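Local coordinates for DNA ligase D 3'-phosphoesterase domain-containing protein (Methanocella paludicola, PDB 5DMP) that probably acts as a 3'-phosphoesterase that trims 3' ends of DNA, removing a terminal ribonucleoside or phosphate, in archaeal non-homologous end joining, at residues R21-P34 against R45-A58. Residues are numbered along the deposited sequence; the frame is centred on the assembly and turned at random.
Sequences RLEMGGVLKSWAVP and RLAMPTEDHPIGYA. With VN4 (oxido(dioxo)vanadium), chain J.
Leu28 and His53 form an antiparallel hydrogen-bonded pair, Leu28 N giving to His53 O (2.8 Å) and His53 N to Leu28 O. Ala32 and Met48 pair likewise at the other end of the hairpin, while between them water bridges Ser30 N to Thr50 O and Asp52 OD1. Polar side chains converge on the His53 face. Arg21 NH1 donates to Ser30 OG (3.0 Å) in the guanidinium plane, and that hydroxyl donates a hydrogen bond to Leu28 O. The same NH1 lies 3.3 Å above the imidazole plane, offset toward its rim, without bonding to ND1, and Tyr57 sets its ring nearly upright to the guanidinium (86°). Gln9 holds Arg21 NE. His53 ND1 donates to Glu51 O (2.7 Å), which fixes the ring's rotation and directs NE2 at vanadate O1 (2.7 Å, 177°); Tyr57 OH donates to O2. An alanine in place of His53 would probably leave vanadate O1 without this donor and uncover one face of the guanidinium. Lys29, its chain bent at chi2 and chi3, forms a salt bridge with Asp52 OD1 (NZ to OD1 2.9 Å), met on the syn side. Among apolar contacts, Leu28 CD1 meets Ala58 CB (4.0 Å) on the His53 face; on the reverse face Trp31 CD1 lies against Ala47 CB and Pro49 CG. His53 on the twisted hairpin, Arg21 on strand 16-24 and Tyr57 in the 3-10 segment 55-58 line part of the phosphate-like vanadate pocket, consistent with a LigD-type 3'-phosphoesterase active site.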
loop_
_atom_site.group_PDB
_atom_site.type_symbol
_atom_site.label_atom_id
_atom_site.label_comp_id
_atom_site.label_asym_id
_atom_site.label_seq_id
_atom_site.Cartn_x
_atom_site.Cartn_y
_atom_site.Cartn_z
ATOM N N ARG A 21 0.455 3.477 -1.062
ATOM C CA ARG A 21 0.548 4.508 -2.150
ATOM C C ARG A 21 1.504 4.062 -3.210
ATOM O O ARG A 21 2.536 3.396 -2.957
ATOM C CB ARG A 21 1.051 5.889 -1.544
ATOM C CG ARG A 21 0.544 6.180 -0.173
ATOM C CD ARG A 21 0.996 7.670 0.232
ATOM N NE ARG A 21 0.639 7.887 1.613
ATOM C CZ ARG A 21 -0.548 8.254 2.078
ATOM N NH1 ARG A 21 -1.591 8.486 1.261
ATOM N NH2 ARG A 21 -0.718 8.383 3.346
ATOM N N LEU A 22 1.165 4.372 -4.445
ATOM C CA LEU A 22 2.033 4.008 -5.517
ATOM C C LEU A 22 2.241 5.268 -6.400
ATOM O O LEU A 22 1.241 5.911 -6.818
ATOM C CB LEU A 22 1.362 2.952 -6.453
ATOM C CG LEU A 22 1.050 1.598 -5.767
ATOM C CD1 LEU A 22 0.200 0.777 -6.750
ATOM C CD2 LEU A 22 2.375 0.886 -5.439
ATOM N N GLU A 23 3.485 5.512 -6.759
ATOM C CA GLU A 23 3.785 6.702 -7.621
ATOM C C GLU A 23 3.346 6.490 -9.048
ATOM O O GLU A 23 3.796 5.519 -9.710
ATOM C CB GLU A 23 5.252 6.925 -7.579
ATOM C CG GLU A 23 5.656 8.140 -8.452
ATOM C CD GLU A 23 7.152 8.394 -8.484
ATOM O OE1 GLU A 23 7.951 7.765 -7.735
ATOM O OE2 GLU A 23 7.532 9.302 -9.249
ATOM N N MET A 24 2.490 7.390 -9.544
ATOM C CA MET A 24 2.252 7.482 -10.993
ATOM C C MET A 24 1.763 8.878 -11.385
ATOM O O MET A 24 1.157 9.597 -10.552
ATOM C CB MET A 24 1.241 6.430 -11.462
ATOM C CG MET A 24 -0.043 6.280 -10.661
ATOM S SD MET A 24 -1.087 4.833 -11.085
ATOM C CE MET A 24 -0.796 3.622 -9.792
ATOM N N GLY A 25 2.055 9.275 -12.631
ATOM C CA GLY A 25 1.625 10.598 -13.126
ATOM C C GLY A 25 1.981 11.756 -12.196
ATOM O O GLY A 25 1.182 12.690 -11.998
ATOM N N GLY A 26 3.159 11.653 -11.597
ATOM C CA GLY A 26 3.761 12.661 -10.751
ATOM C C GLY A 26 3.226 12.773 -9.338
ATOM O O GLY A 26 3.552 13.703 -8.670
ATOM N N VAL A 27 2.388 11.855 -8.867
ATOM C CA VAL A 27 1.859 11.970 -7.486
ATOM C C VAL A 27 1.872 10.546 -6.872
ATOM O O VAL A 27 2.183 9.613 -7.581
ATOM C CB VAL A 27 0.407 12.480 -7.432
ATOM C CG1 VAL A 27 0.321 13.941 -7.962
ATOM C CG2 VAL A 27 -0.559 11.560 -8.156
ATOM N N LEU A 28 1.449 10.425 -5.619
ATOM C CA LEU A 28 1.294 9.103 -5.004
ATOM C C LEU A 28 -0.216 8.818 -4.988
ATOM O O LEU A 28 -0.972 9.426 -4.219
ATOM C CB LEU A 28 1.812 9.195 -3.535
ATOM C CG LEU A 28 3.326 9.455 -3.447
ATOM C CD1 LEU A 28 3.792 9.454 -1.967
ATOM C CD2 LEU A 28 4.205 8.481 -4.218
ATOM N N LYS A 29 -0.685 7.897 -5.844
ATOM C CA LYS A 29 -2.060 7.433 -5.785
ATOM C C LYS A 29 -2.232 6.574 -4.523
ATOM O O LYS A 29 -1.354 5.752 -4.250
ATOM C CB LYS A 29 -2.359 6.530 -7.043
ATOM C CG LYS A 29 -2.099 7.135 -8.429
ATOM C CD LYS A 29 -2.933 8.408 -8.658
ATOM C CE LYS A 29 -4.409 8.131 -8.573
ATOM N NZ LYS A 29 -5.073 9.418 -8.998
ATOM N N SER A 30 -3.315 6.774 -3.767
ATOM C CA SER A 30 -3.344 6.329 -2.385
ATOM C C SER A 30 -4.635 5.541 -2.144
ATOM O O SER A 30 -5.684 5.886 -2.676
ATOM C CB SER A 30 -3.306 7.531 -1.449
ATOM O OG SER A 30 -2.030 8.191 -1.655
ATOM N N TRP A 31 -4.560 4.587 -1.235
ATOM C CA TRP A 31 -5.727 3.843 -0.776
ATOM C C TRP A 31 -5.588 3.627 0.713
ATOM O O TRP A 31 -4.466 3.354 1.221
ATOM C CB TRP A 31 -5.751 2.452 -1.425
ATOM C CG TRP A 31 -6.017 2.360 -2.916
ATOM C CD1 TRP A 31 -7.249 2.033 -3.520
ATOM C CD2 TRP A 31 -5.078 2.512 -3.994
ATOM N NE1 TRP A 31 -7.083 2.005 -4.898
ATOM C CE2 TRP A 31 -5.784 2.295 -5.218
ATOM C CE3 TRP A 31 -3.693 2.816 -4.066
ATOM C CZ2 TRP A 31 -5.145 2.358 -6.490
ATOM C CZ3 TRP A 31 -3.083 2.922 -5.285
ATOM C CH2 TRP A 31 -3.821 2.728 -6.520
ATOM N N ALA A 32 -6.706 3.672 1.438
ATOM C CA ALA A 32 -6.669 3.291 2.842
ATOM C C ALA A 32 -7.006 1.805 2.942
ATOM O O ALA A 32 -8.029 1.366 2.400
ATOM C CB ALA A 32 -7.682 4.114 3.646
ATOM N N VAL A 33 -6.189 1.053 3.665
ATOM C CA VAL A 33 -6.360 -0.390 3.751
ATOM C C VAL A 33 -6.530 -0.730 5.212
ATOM O O VAL A 33 -5.539 -0.884 5.953
ATOM C CB VAL A 33 -5.134 -1.141 3.111
ATOM C CG1 VAL A 33 -5.374 -2.676 3.179
ATOM C CG2 VAL A 33 -4.947 -0.656 1.649
ATOM N N PRO A 34 -7.790 -0.831 5.676
ATOM C CA PRO A 34 -8.054 -1.015 7.120
ATOM C C PRO A 34 -7.218 -2.038 7.833
ATOM O O PRO A 34 -6.639 -1.687 8.886
ATOM C CB PRO A 34 -9.557 -1.365 7.173
ATOM C CG PRO A 34 -10.083 -0.514 6.064
ATOM C CD PRO A 34 -9.032 -0.500 4.946
ATOM N N ARG A 45 -8.140 -8.067 0.837
ATOM C CA ARG A 45 -8.214 -6.877 1.688
ATOM C C ARG A 45 -8.973 -5.772 0.951
ATOM O O ARG A 45 -8.913 -5.688 -0.296
ATOM C CB ARG A 45 -6.793 -6.384 1.980
ATOM C CG ARG A 45 -6.058 -7.279 2.938
ATOM C CD ARG A 45 -6.687 -7.210 4.283
ATOM N NE ARG A 45 -5.620 -7.639 5.165
ATOM C CZ ARG A 45 -5.707 -8.561 6.098
ATOM N NH1 ARG A 45 -6.865 -9.173 6.315
ATOM N NH2 ARG A 45 -4.621 -8.814 6.827
ATOM N N LEU A 46 -9.751 -4.983 1.664
ATOM C CA LEU A 46 -10.433 -3.891 0.920
ATOM C C LEU A 46 -9.526 -2.632 0.967
ATOM O O LEU A 46 -8.871 -2.431 1.953
ATOM C CB LEU A 46 -11.748 -3.570 1.576
ATOM C CG LEU A 46 -12.698 -4.827 1.593
ATOM C CD1 LEU A 46 -14.020 -4.375 2.202
ATOM C CD2 LEU A 46 -12.875 -5.527 0.268
ATOM N N ALA A 47 -9.572 -1.843 -0.089
ATOM C CA ALA A 47 -8.616 -0.713 -0.286
ATOM C C ALA A 47 -9.485 0.430 -0.765
ATOM O O ALA A 47 -10.061 0.382 -1.850
ATOM C CB ALA A 47 -7.560 -1.063 -1.359
ATOM N N MET A 48 -9.651 1.427 0.079
ATOM C CA MET A 48 -10.527 2.574 -0.237
ATOM C C MET A 48 -9.679 3.769 -0.758
ATOM O O MET A 48 -8.855 4.285 -0.014
ATOM C CB MET A 48 -11.288 2.973 1.034
ATOM C CG MET A 48 -12.611 2.204 1.286
ATOM S SD MET A 48 -12.482 0.408 1.387
ATOM C CE MET A 48 -11.458 0.258 2.851
ATOM N N PRO A 49 -9.897 4.202 -2.002
ATOM C CA PRO A 49 -9.153 5.331 -2.574
ATOM C C PRO A 49 -9.230 6.582 -1.723
ATOM O O PRO A 49 -10.290 6.927 -1.156
ATOM C CB PRO A 49 -9.801 5.577 -3.919
ATOM C CG PRO A 49 -10.572 4.319 -4.210
ATOM C CD PRO A 49 -10.937 3.707 -2.913
ATOM N N THR A 50 -8.078 7.234 -1.574
ATOM C CA THR A 50 -8.021 8.480 -0.837
ATOM C C THR A 50 -7.366 9.505 -1.733
ATOM O O THR A 50 -7.062 9.264 -2.914
ATOM C CB THR A 50 -7.275 8.327 0.516
ATOM O OG1 THR A 50 -5.939 7.891 0.247
ATOM C CG2 THR A 50 -7.967 7.277 1.390
ATOM N N GLU A 51 -7.109 10.680 -1.199
ATOM C CA GLU A 51 -6.539 11.727 -2.009
ATOM C C GLU A 51 -5.167 11.415 -2.526
ATOM O O GLU A 51 -4.295 10.880 -1.758
ATOM C CB GLU A 51 -6.304 12.957 -1.081
ATOM C CG GLU A 51 -7.476 13.814 -0.798
ATOM C CD GLU A 51 -8.180 14.267 -2.045
ATOM O OE1 GLU A 51 -7.571 14.978 -2.885
ATOM O OE2 GLU A 51 -9.366 13.911 -2.158
ATOM N N ASP A 52 -4.868 11.908 -3.722
ATOM C CA ASP A 52 -3.492 11.863 -4.184
ATOM C C ASP A 52 -2.582 12.626 -3.217
ATOM O O ASP A 52 -3.015 13.637 -2.644
ATOM C CB ASP A 52 -3.324 12.545 -5.545
ATOM C CG ASP A 52 -4.048 11.830 -6.659
ATOM O OD1 ASP A 52 -4.618 10.725 -6.454
ATOM O OD2 ASP A 52 -4.034 12.414 -7.753
ATOM N N HIS A 53 -1.367 12.130 -3.005
ATOM C CA HIS A 53 -0.385 12.784 -2.089
ATOM C C HIS A 53 0.835 13.195 -2.889
ATOM O O HIS A 53 1.139 12.614 -3.903
ATOM C CB HIS A 53 -0.008 11.842 -0.924
ATOM C CG HIS A 53 -1.008 11.862 0.184
ATOM N ND1 HIS A 53 -2.337 11.477 0.015
ATOM C CD2 HIS A 53 -0.901 12.307 1.458
ATOM C CE1 HIS A 53 -2.981 11.646 1.161
ATOM N NE2 HIS A 53 -2.132 12.133 2.054
ATOM N N PRO A 54 1.584 14.211 -2.402
ATOM C CA PRO A 54 2.824 14.562 -3.060
ATOM C C PRO A 54 3.899 13.434 -2.865
ATOM O O PRO A 54 3.920 12.768 -1.829
ATOM C CB PRO A 54 3.267 15.860 -2.320
ATOM C CG PRO A 54 2.578 15.828 -0.984
ATOM C CD PRO A 54 1.307 14.978 -1.169
ATOM N N ILE A 55 4.753 13.270 -3.838
ATOM C CA ILE A 55 5.855 12.268 -3.784
ATOM C C ILE A 55 6.660 12.387 -2.503
ATOM O O ILE A 55 6.968 11.359 -1.892
ATOM C CB ILE A 55 6.722 12.328 -5.051
ATOM C CG1 ILE A 55 5.941 11.687 -6.215
ATOM C CG2 ILE A 55 8.065 11.604 -4.834
ATOM C CD1 ILE A 55 6.542 12.022 -7.557
ATOM N N GLY A 56 6.927 13.610 -2.014
ATOM C CA GLY A 56 7.745 13.755 -0.808
ATOM C C GLY A 56 7.072 13.273 0.489
ATOM O O GLY A 56 7.752 13.000 1.476
ATOM N N TYR A 57 5.734 13.111 0.488
ATOM C CA TYR A 57 5.038 12.495 1.631
ATOM C C TYR A 57 5.417 11.040 1.912
ATOM O O TYR A 57 5.189 10.527 3.028
ATOM C CB TYR A 57 3.517 12.576 1.368
ATOM C CG TYR A 57 2.699 12.492 2.600
ATOM C CD1 TYR A 57 2.561 13.602 3.426
ATOM C CD2 TYR A 57 2.064 11.296 2.988
ATOM C CE1 TYR A 57 1.757 13.549 4.586
ATOM C CE2 TYR A 57 1.323 11.218 4.174
ATOM C CZ TYR A 57 1.154 12.375 4.948
ATOM O OH TYR A 57 0.394 12.374 6.070
ATOM N N ALA A 58 6.028 10.369 0.942
ATOM C CA ALA A 58 6.400 8.933 1.172
ATOM C C ALA A 58 7.287 8.687 2.411
ATOM O O ALA A 58 7.254 7.611 3.033
ATOM C CB ALA A 58 7.091 8.387 -0.061
HETATM V V VN4 J . -2.772 10.778 5.122
HETATM O O1 VN4 J . -2.677 12.630 4.628
HETATM O O2 VN4 J . -1.473 10.475 6.522
HETATM O O3 VN4 J . -3.985 9.586 4.281
HETATM O O HOH W 1 -4.371 7.831 2.402
HETATM O O HOH W 2 4.187 14.900 -6.073
HETATM O O HOH W 3 -5.126 8.755 -4.870
#